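Hypothetical protein (Legionella pneumophila subsp. pneumophila, PDB 4JX2) is of unknown function but is probably a secreted protein of the DUF5624 family, with a mixed alpha-helical and beta-sheet architecture. Local coordinates at residues Ile251-Val263 with Lys290-Val304. Sequence-based numbering, arbitrary orientation.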
ATOM      1  N   ILE A 251     -26.938   0.061  10.662  1.00 56.58           N
ATOM      2  CA  ILE A 251     -26.069  -0.170   9.503  1.00 54.86           C
ATOM      3  C   ILE A 251     -26.463  -1.463   8.791  1.00 59.32           C
ATOM      4  O   ILE A 251     -26.572  -2.523   9.416  1.00 59.92           O
ATOM      5  CB  ILE A 251     -24.547  -0.138   9.847  1.00 56.41           C
ATOM      6  CG1 ILE A 251     -24.161   1.282  10.344  1.00 56.30           C
ATOM      7  CG2 ILE A 251     -23.680  -0.568   8.614  1.00 56.29           C
ATOM      8  CD1 ILE A 251     -22.907   1.402  10.991  1.00 60.22           C
ATOM      9  N   ASP A 252     -26.668  -1.362   7.471  1.00 55.70           N
ATOM     10  CA  ASP A 252     -26.968  -2.499   6.606  1.00 55.32           C
ATOM     11  C   ASP A 252     -25.631  -3.020   6.104  1.00 56.83           C
ATOM     12  O   ASP A 252     -25.186  -2.660   5.005  1.00 56.57           O
ATOM     13  CB  ASP A 252     -27.917  -2.089   5.463  1.00 58.28           C
ATOM     14  CG  ASP A 252     -28.397  -3.230   4.583  1.00 70.79           C
ATOM     15  OD1 ASP A 252     -28.466  -4.387   5.081  1.00 70.35           O
ATOM     16  OD2 ASP A 252     -28.753  -2.963   3.413  1.00 81.35           O
ATOM     17  N   TRP A 253     -24.959  -3.821   6.959  1.00 50.67           N
ATOM     18  CA  TRP A 253     -23.612  -4.347   6.745  1.00 47.86           C
ATOM     19  C   TRP A 253     -23.407  -5.062   5.400  1.00 52.09           C
ATOM     20  O   TRP A 253     -22.397  -4.759   4.768  1.00 49.93           O
ATOM     21  CB  TRP A 253     -23.158  -5.239   7.900  1.00 45.21           C
ATOM     22  CG  TRP A 253     -22.896  -4.459   9.155  1.00 45.63           C
ATOM     23  CD1 TRP A 253     -23.690  -4.399  10.263  1.00 49.38           C
ATOM     24  CD2 TRP A 253     -21.801  -3.559   9.396  1.00 44.22           C
ATOM     25  NE1 TRP A 253     -23.133  -3.558  11.201  1.00 48.67           N
ATOM     26  CE2 TRP A 253     -21.960  -3.050  10.706  1.00 48.60           C
ATOM     27  CE3 TRP A 253     -20.658  -3.188   8.659  1.00 43.84           C
ATOM     28  CZ2 TRP A 253     -21.039  -2.163  11.280  1.00 46.95           C
ATOM     29  CZ3 TRP A 253     -19.734  -2.333   9.240  1.00 44.04           C
ATOM     30  CH2 TRP A 253     -19.939  -1.806  10.521  1.00 44.93           C
ATOM     31  N   PRO A 254     -24.299  -5.942   4.873  1.00 50.80           N
ATOM     32  CA  PRO A 254     -23.993  -6.574   3.567  1.00 50.34           C
ATOM     33  C   PRO A 254     -23.803  -5.580   2.406  1.00 55.06           C
ATOM     34  O   PRO A 254     -23.155  -5.937   1.422  1.00 54.51           O
ATOM     35  CB  PRO A 254     -25.206  -7.460   3.316  1.00 52.74           C
ATOM     36  CG  PRO A 254     -25.785  -7.692   4.643  1.00 56.91           C
ATOM     37  CD  PRO A 254     -25.570  -6.462   5.422  1.00 52.30           C
ATOM     38  N   HIS A 255     -24.330  -4.336   2.542  1.00 51.68           N
ATOM     39  CA  HIS A 255     -24.257  -3.303   1.513  1.00 51.59           C
ATOM     40  C   HIS A 255     -23.356  -2.128   1.869  1.00 50.18           C
ATOM     41  O   HIS A 255     -23.263  -1.181   1.081  1.00 48.95           O
ATOM     42  CB  HIS A 255     -25.653  -2.791   1.169  1.00 55.00           C
ATOM     43  CG  HIS A 255     -26.468  -3.830   0.491  1.00 60.35           C
ATOM     44  ND1 HIS A 255     -27.589  -4.359   1.089  1.00 63.77           N
ATOM     45  CD2 HIS A 255     -26.253  -4.463  -0.686  1.00 63.17           C
ATOM     46  CE1 HIS A 255     -28.052  -5.260   0.243  1.00 64.43           C
ATOM     47  NE2 HIS A 255     -27.276  -5.360  -0.840  1.00 64.31           N
ATOM     48  N   ALA A 256     -22.656  -2.207   3.011  1.00 44.54           N
ATOM     49  CA  ALA A 256     -21.706  -1.185   3.467  1.00 41.85           C
ATOM     50  C   ALA A 256     -20.526  -1.069   2.484  1.00 42.68           C
ATOM     51  O   ALA A 256     -20.188  -2.027   1.793  1.00 41.70           O
ATOM     52  CB  ALA A 256     -21.211  -1.508   4.871  1.00 41.21           C
ATOM     53  N   LYS A 257     -19.961   0.132   2.378  1.00 38.16           N
ATOM     54  CA  LYS A 257     -18.847   0.451   1.501  1.00 37.46           C
ATOM     55  C   LYS A 257     -17.720   0.975   2.393  1.00 40.53           C
ATOM     56  O   LYS A 257     -17.837   2.086   2.897  1.00 40.92           O
ATOM     57  CB  LYS A 257     -19.312   1.480   0.444  1.00 40.55           C
ATOM     58  CG  LYS A 257     -20.427   0.950  -0.452  1.00 42.02           C
ATOM     59  CD  LYS A 257     -21.151   2.028  -1.223  1.00 46.07           C
ATOM     60  CE  LYS A 257     -22.028   1.418  -2.292  1.00 61.48           C
ATOM     61  NZ  LYS A 257     -22.854   2.439  -2.981  1.00 73.03           N
ATOM     62  N   VAL A 258     -16.673   0.152   2.663  1.00 35.27           N
ATOM     63  CA  VAL A 258     -15.593   0.522   3.591  1.00 33.06           C
ATOM     64  C   VAL A 258     -14.339   0.954   2.828  1.00 37.18           C
ATOM     65  O   VAL A 258     -13.842   0.228   1.955  1.00 36.75           O
ATOM     66  CB  VAL A 258     -15.284  -0.580   4.645  1.00 34.20           C
ATOM     67  CG1 VAL A 258     -14.272  -0.104   5.666  1.00 31.72           C
ATOM     68  CG2 VAL A 258     -16.560  -1.011   5.362  1.00 34.97           C
ATOM     69  N   ILE A 259     -13.848   2.167   3.176  1.00 32.89           N
ATOM     70  CA  ILE A 259     -12.638   2.798   2.648  1.00 31.53           C
ATOM     71  C   ILE A 259     -11.691   3.015   3.816  1.00 36.51           C
ATOM     72  O   ILE A 259     -12.063   3.655   4.813  1.00 37.10           O
ATOM     73  CB  ILE A 259     -12.938   4.118   1.877  1.00 33.62           C
ATOM     74  CG1 ILE A 259     -13.602   3.818   0.516  1.00 33.71           C
ATOM     75  CG2 ILE A 259     -11.669   5.007   1.734  1.00 30.61           C
ATOM     76  CD1 ILE A 259     -14.221   5.005  -0.128  1.00 34.54           C
ATOM     77  N   ILE A 260     -10.470   2.477   3.689  1.00 31.68           N
ATOM     78  CA  ILE A 260      -9.425   2.627   4.697  1.00 30.16           C
ATOM     79  C   ILE A 260      -8.255   3.420   4.095  1.00 35.56           C
ATOM     80  O   ILE A 260      -7.596   2.955   3.167  1.00 35.50           O
ATOM     81  CB  ILE A 260      -8.977   1.268   5.297  1.00 31.20           C
ATOM     82  CG1 ILE A 260     -10.172   0.555   6.007  1.00 31.03           C
ATOM     83  CG2 ILE A 260      -7.778   1.468   6.235  1.00 29.93           C
ATOM     84  CD1 ILE A 260      -9.987  -0.882   6.375  1.00 33.95           C
ATOM     85  N   ARG A 261      -8.038   4.629   4.623  1.00 33.38           N
ATOM     86  CA  ARG A 261      -6.944   5.562   4.314  1.00 33.62           C
ATOM     87  C   ARG A 261      -6.463   6.085   5.680  1.00 36.74           C
ATOM     88  O   ARG A 261      -6.354   7.280   5.926  1.00 36.62           O
ATOM     89  CB  ARG A 261      -7.417   6.670   3.349  1.00 34.72           C
ATOM     90  CG  ARG A 261      -6.291   7.538   2.801  1.00 41.95           C
ATOM     91  CD  ARG A 261      -6.699   8.992   2.895  1.00 45.17           C
ATOM     92  NE  ARG A 261      -5.653   9.914   2.462  1.00 49.52           N
ATOM     93  CZ  ARG A 261      -4.774  10.481   3.278  1.00 59.56           C
ATOM     94  NH1 ARG A 261      -4.794  10.213   4.574  1.00 41.86           N
ATOM     95  NH2 ARG A 261      -3.866  11.321   2.802  1.00 54.62           N
ATOM     96  N   PHE A 262      -6.249   5.139   6.593  1.00 33.53           N
ATOM     97  CA  PHE A 262      -5.852   5.372   7.971  1.00 33.48           C
ATOM     98  C   PHE A 262      -4.329   5.508   8.113  1.00 38.22           C
ATOM     99  O   PHE A 262      -3.567   4.636   7.673  1.00 37.45           O
ATOM    100  CB  PHE A 262      -6.366   4.229   8.833  1.00 35.01           C
ATOM    101  CG  PHE A 262      -6.114   4.404  10.305  1.00 37.07           C
ATOM    102  CD1 PHE A 262      -7.029   5.081  11.107  1.00 40.28           C
ATOM    103  CD2 PHE A 262      -4.993   3.841  10.906  1.00 39.25           C
ATOM    104  CE1 PHE A 262      -6.823   5.189  12.473  1.00 41.00           C
ATOM    105  CE2 PHE A 262      -4.767   3.984  12.272  1.00 41.83           C
ATOM    106  CZ  PHE A 262      -5.692   4.635  13.046  1.00 40.40           C
ATOM    107  N   VAL A 263      -3.906   6.607   8.763  1.00 34.48           N
ATOM    108  CA  VAL A 263      -2.509   6.960   8.976  1.00 33.16           C
ATOM    109  C   VAL A 263      -2.215   7.005  10.479  1.00 40.45           C
ATOM    110  O   VAL A 263      -2.793   7.825  11.214  1.00 40.51           O
ATOM    111  CB  VAL A 263      -2.093   8.296   8.291  1.00 34.62           C
ATOM    112  CG1 VAL A 263      -0.572   8.393   8.169  1.00 33.46           C
ATOM    113  CG2 VAL A 263      -2.771   8.479   6.934  1.00 33.69           C
ATOM    114  N   LYS A 290     -21.063 -10.210   8.652  1.00 56.50           N
ATOM    115  CA  LYS A 290     -22.115 -10.057   7.646  1.00 55.92           C
ATOM    116  C   LYS A 290     -21.619  -9.180   6.473  1.00 55.66           C
ATOM    117  O   LYS A 290     -22.278  -9.127   5.436  1.00 56.37           O
ATOM    118  CB  LYS A 290     -23.403  -9.484   8.268  1.00 59.73           C
ATOM    119  CG  LYS A 290     -24.049 -10.371   9.338  1.00 76.70           C
ATOM    120  CD  LYS A 290     -25.130  -9.612  10.117  1.00 87.31           C
ATOM    121  CE  LYS A 290     -25.886 -10.505  11.088  1.00 98.09           C
ATOM    122  NZ  LYS A 290     -27.328 -10.135  11.213  1.00102.58           N
ATOM    123  N   LEU A 291     -20.452  -8.524   6.628  1.00 47.91           N
ATOM    124  CA  LEU A 291     -19.836  -7.700   5.588  1.00 45.67           C
ATOM    125  C   LEU A 291     -18.724  -8.467   4.895  1.00 47.69           C
ATOM    126  O   LEU A 291     -17.771  -8.898   5.540  1.00 45.89           O
ATOM    127  CB  LEU A 291     -19.300  -6.364   6.147  1.00 44.62           C
ATOM    128  CG  LEU A 291     -18.395  -5.541   5.217  1.00 47.68           C
ATOM    129  CD1 LEU A 291     -19.191  -4.825   4.114  1.00 48.11           C
ATOM    130  CD2 LEU A 291     -17.592  -4.559   6.007  1.00 47.75           C
ATOM    131  N   ALA A 292     -18.855  -8.626   3.568  1.00 45.75           N
ATOM    132  CA  ALA A 292     -17.888  -9.299   2.694  1.00 44.64           C
ATOM    133  C   ALA A 292     -16.590  -8.516   2.693  1.00 49.91           C
ATOM    134  O   ALA A 292     -16.599  -7.290   2.594  1.00 49.70           O
ATOM    135  CB  ALA A 292     -18.449  -9.415   1.283  1.00 45.53           C
ATOM    136  N   THR A 293     -15.478  -9.223   2.840  1.00 47.76           N
ATOM    137  CA  THR A 293     -14.150  -8.624   2.924  1.00 46.94           C
ATOM    138  C   THR A 293     -13.761  -7.908   1.614  1.00 50.18           C
ATOM    139  O   THR A 293     -13.009  -6.940   1.676  1.00 50.60           O
ATOM    140  CB  THR A 293     -13.124  -9.667   3.353  1.00 55.11           C
ATOM    141  OG1 THR A 293     -13.166 -10.753   2.430  1.00 59.11           O
ATOM    142  CG2 THR A 293     -13.396 -10.189   4.761  1.00 54.16           C
ATOM    143  N   ASP A 294     -14.310  -8.319   0.462  1.00 46.12           N
ATOM    144  CA  ASP A 294     -14.015  -7.669  -0.830  1.00 46.44           C
ATOM    145  C   ASP A 294     -14.672  -6.278  -0.945  1.00 47.94           C
ATOM    146  O   ASP A 294     -14.429  -5.577  -1.920  1.00 48.30           O
ATOM    147  CB  ASP A 294     -14.455  -8.556  -2.011  1.00 49.98           C
ATOM    148  CG  ASP A 294     -15.953  -8.813  -2.020  1.00 75.63           C
ATOM    149  OD1 ASP A 294     -16.700  -7.965  -2.567  1.00 79.47           O
ATOM    150  OD2 ASP A 294     -16.385  -9.838  -1.433  1.00 85.72           O
ATOM    151  N   ARG A 295     -15.533  -5.906   0.023  1.00 42.03           N
ATOM    152  CA  ARG A 295     -16.219  -4.612   0.072  1.00 40.39           C
ATOM    153  C   ARG A 295     -15.403  -3.595   0.902  1.00 40.91           C
ATOM    154  O   ARG A 295     -15.821  -2.435   1.043  1.00 40.89           O
ATOM    155  CB  ARG A 295     -17.635  -4.795   0.630  1.00 39.84           C
ATOM    156  CG  ARG A 295     -18.513  -5.633  -0.298  1.00 44.35           C
ATOM    157  CD  ARG A 295     -19.962  -5.644   0.110  1.00 44.45           C
ATOM    158  NE  ARG A 295     -20.565  -4.314   0.010  1.00 45.75           N
ATOM    159  CZ  ARG A 295     -21.144  -3.832  -1.082  1.00 52.67           C
ATOM    160  NH1 ARG A 295     -21.215  -4.566  -2.186  1.00 38.99           N
ATOM    161  NH2 ARG A 295     -21.664  -2.613  -1.081  1.00 33.80           N
ATOM    162  N   ILE A 296     -14.217  -4.037   1.408  1.00 34.94           N
ATOM    163  CA  ILE A 296     -13.254  -3.278   2.206  1.00 33.86           C
ATOM    164  C   ILE A 296     -12.040  -2.964   1.345  1.00 39.40           C
ATOM    165  O   ILE A 296     -11.299  -3.878   0.981  1.00 39.99           O
ATOM    166  CB  ILE A 296     -12.853  -4.057   3.494  1.00 35.98           C
ATOM    167  CG1 ILE A 296     -14.087  -4.420   4.354  1.00 36.03           C
ATOM    168  CG2 ILE A 296     -11.818  -3.272   4.302  1.00 35.50           C
ATOM    169  CD1 ILE A 296     -13.915  -5.606   5.233  1.00 34.70           C
ATOM    170  N   TYR A 297     -11.823  -1.674   1.021  1.00 35.87           N
ATOM    171  CA  TYR A 297     -10.694  -1.281   0.173  1.00 33.51           C
ATOM    172  C   TYR A 297      -9.758  -0.359   0.919  1.00 36.87           C
ATOM    173  O   TYR A 297     -10.211   0.598   1.544  1.00 36.15           O
ATOM    174  CB  TYR A 297     -11.184  -0.615  -1.140  1.00 33.80           C
ATOM    175  CG  TYR A 297     -11.963  -1.556  -2.043  1.00 34.44           C
ATOM    176  CD1 TYR A 297     -11.313  -2.542  -2.784  1.00 36.02           C
ATOM    177  CD2 TYR A 297     -13.350  -1.484  -2.130  1.00 34.75           C
ATOM    178  CE1 TYR A 297     -12.024  -3.430  -3.587  1.00 36.28           C
ATOM    179  CE2 TYR A 297     -14.072  -2.372  -2.926  1.00 35.33           C
ATOM    180  CZ  TYR A 297     -13.403  -3.330  -3.665  1.00 42.51           C
ATOM    181  OH  TYR A 297     -14.115  -4.218  -4.433  1.00 45.29           O
ATOM    182  N   ILE A 298      -8.449  -0.677   0.886  1.00 33.98           N
ATOM    183  CA  ILE A 298      -7.417   0.167   1.471  1.00 33.45           C
ATOM    184  C   ILE A 298      -6.947   1.035   0.325  1.00 39.09           C
ATOM    185  O   ILE A 298      -6.347   0.516  -0.615  1.00 40.43           O
ATOM    186  CB  ILE A 298      -6.283  -0.610   2.186  1.00 35.46           C
ATOM    187  CG1 ILE A 298      -6.869  -1.514   3.310  1.00 34.57           C
ATOM    188  CG2 ILE A 298      -5.227   0.386   2.744  1.00 34.80           C
ATOM    189  CD1 ILE A 298      -5.956  -2.425   3.886  1.00 30.57           C
ATOM    190  N   THR A 299      -7.297   2.331   0.361  1.00 34.31           N
ATOM    191  CA  THR A 299      -7.008   3.283  -0.704  1.00 34.46           C
ATOM    192  C   THR A 299      -6.068   4.389  -0.178  1.00 39.35           C
ATOM    193  O   THR A 299      -6.525   5.516   0.062  1.00 39.26           O
ATOM    194  CB  THR A 299      -8.334   3.842  -1.260  1.00 36.57           C
ATOM    195  OG1 THR A 299      -9.038   4.483  -0.199  1.00 28.06           O
ATOM    196  CG2 THR A 299      -9.209   2.762  -1.902  1.00 35.11           C
ATOM    197  N   PRO A 300      -4.739   4.114  -0.041  1.00 34.68           N
ATOM    198  CA  PRO A 300      -3.845   5.126   0.551  1.00 34.65           C
ATOM    199  C   PRO A 300      -3.708   6.437  -0.240  1.00 37.67           C
ATOM    200  O   PRO A 300      -3.349   7.468   0.344  1.00 36.87           O
ATOM    201  CB  PRO A 300      -2.508   4.392   0.646  1.00 35.93           C
ATOM    202  CG  PRO A 300      -2.889   2.948   0.745  1.00 39.06           C
ATOM    203  CD  PRO A 300      -4.009   2.851  -0.256  1.00 34.81           C
ATOM    204  N   TYR A 301      -4.055   6.421  -1.527  1.00 33.40           N
ATOM    205  CA  TYR A 301      -3.912   7.617  -2.335  1.00 33.64           C
ATOM    206  C   TYR A 301      -5.249   8.336  -2.553  1.00 37.33           C
ATOM    207  O   TYR A 301      -5.296   9.320  -3.292  1.00 37.09           O
ATOM    208  CB  TYR A 301      -3.187   7.300  -3.645  1.00 34.97           C
ATOM    209  CG  TYR A 301      -1.793   6.749  -3.415  1.00 36.46           C
ATOM    210  CD1 TYR A 301      -0.824   7.496  -2.738  1.00 38.25           C
ATOM    211  CD2 TYR A 301      -1.441   5.480  -3.865  1.00 36.77           C
ATOM    212  CE1 TYR A 301       0.452   6.982  -2.500  1.00 37.27           C
ATOM    213  CE2 TYR A 301      -0.153   4.980  -3.681  1.00 37.32           C
ATOM    214  CZ  TYR A 301       0.786   5.723  -2.977  1.00 42.57           C
ATOM    215  OH  TYR A 301       2.054   5.210  -2.795  1.00 40.96           O
ATOM    216  N   ALA A 302      -6.305   7.920  -1.839  1.00 33.49           N
ATOM    217  CA  ALA A 302      -7.564   8.631  -1.913  1.00 33.92           C
ATOM    218  C   ALA A 302      -7.379  10.023  -1.321  1.00 40.61           C
ATOM    219  O   ALA A 302      -6.675  10.181  -0.311  1.00 40.13           O
ATOM    220  CB  ALA A 302      -8.641   7.882  -1.154  1.00 33.91           C
ATOM    221  N   ALA A 303      -7.975  11.034  -1.972  1.00 37.10           N
ATOM    222  CA  ALA A 303      -7.928  12.407  -1.499  1.00 36.52           C
ATOM    223  C   ALA A 303      -8.755  12.601  -0.216  1.00 41.38           C
ATOM    224  O   ALA A 303      -9.757  11.915  -0.004  1.00 40.79           O
ATOM    225  CB  ALA A 303      -8.462  13.320  -2.577  1.00 37.97           C
ATOM    226  N   VAL A 304      -8.338  13.557   0.617  1.00 38.68           N
ATOM    227  CA  VAL A 304      -9.061  14.018   1.804  1.00 37.76           C
ATOM    228  C   VAL A 304      -9.874  15.245   1.293  1.00 42.91           C
ATOM    229  O   VAL A 304      -9.320  16.317   1.055  1.00 42.42           O
ATOM    230  CB  VAL A 304      -8.096  14.317   2.976  1.00 39.43           C
ATOM    231  CG1 VAL A 304      -8.847  14.838   4.189  1.00 38.60           C
ATOM    232  CG2 VAL A 304      -7.283  13.077   3.332  1.00 37.83           C
TER
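R295 reaches back from its 3-10 turn to the carbonyls that precede strand 257-262. R295 NE gives A256 O a bond of 2.9 Å that lies close to the guanidinium plane, while NH2 adds weak bonds to the carbonyls of H255 and A256. A bend in the chain at chi3 (65°) turns the group onto these carbonyls; arginine suits the place because its donors can serve two successive peptide oxygens.

Beyond it the strands run parallel, the axes of the two short strands differing by 22° in direction. V258 N donates to R295 O, Y297 N to V258 O, I260 N to Y297 O and T299 N to I260 O, so V258 and I260 supply both donor and acceptor, as in a regular parallel ladder.

I260 points to the same side of the sheet as V258, I296 and I298. I260 CD1 meets I296 CG2 at 3.7 Å and I260 CB lies 4.0 Å from I298 CG1; beta-branched residues suit the extended backbone and present methyl groups to the neighbouring strand. L291 continues this apolar layer, L291 CD2 lying 3.8 Å from V258 CG2.

At the far end R261 crosses to the type I turn from T299 to A302. Its CG lies anti to the backbone N (chi1 -170°), near the T299 carbonyl, and a bend at chi2 then carries the guanidinium on to A302 and V304. R261 NE donates to A302 O at 3.0 Å in the guanidinium plane, and V304 CG2 covers one guanidinium face, 3.6 Å from R261 CZ. The flat cation thus combines an edge for a carbonyl with a face for a methyl.

The strands belong to a beta-alpha-beta unit whose helix 279-286 packs on I260 and L291. Helix 315-339 covers the I259 and Y297 side, where W326 meets the Y297 ring edge-to-face, and strand 79-84 pairs with the other edge of strand 257-262.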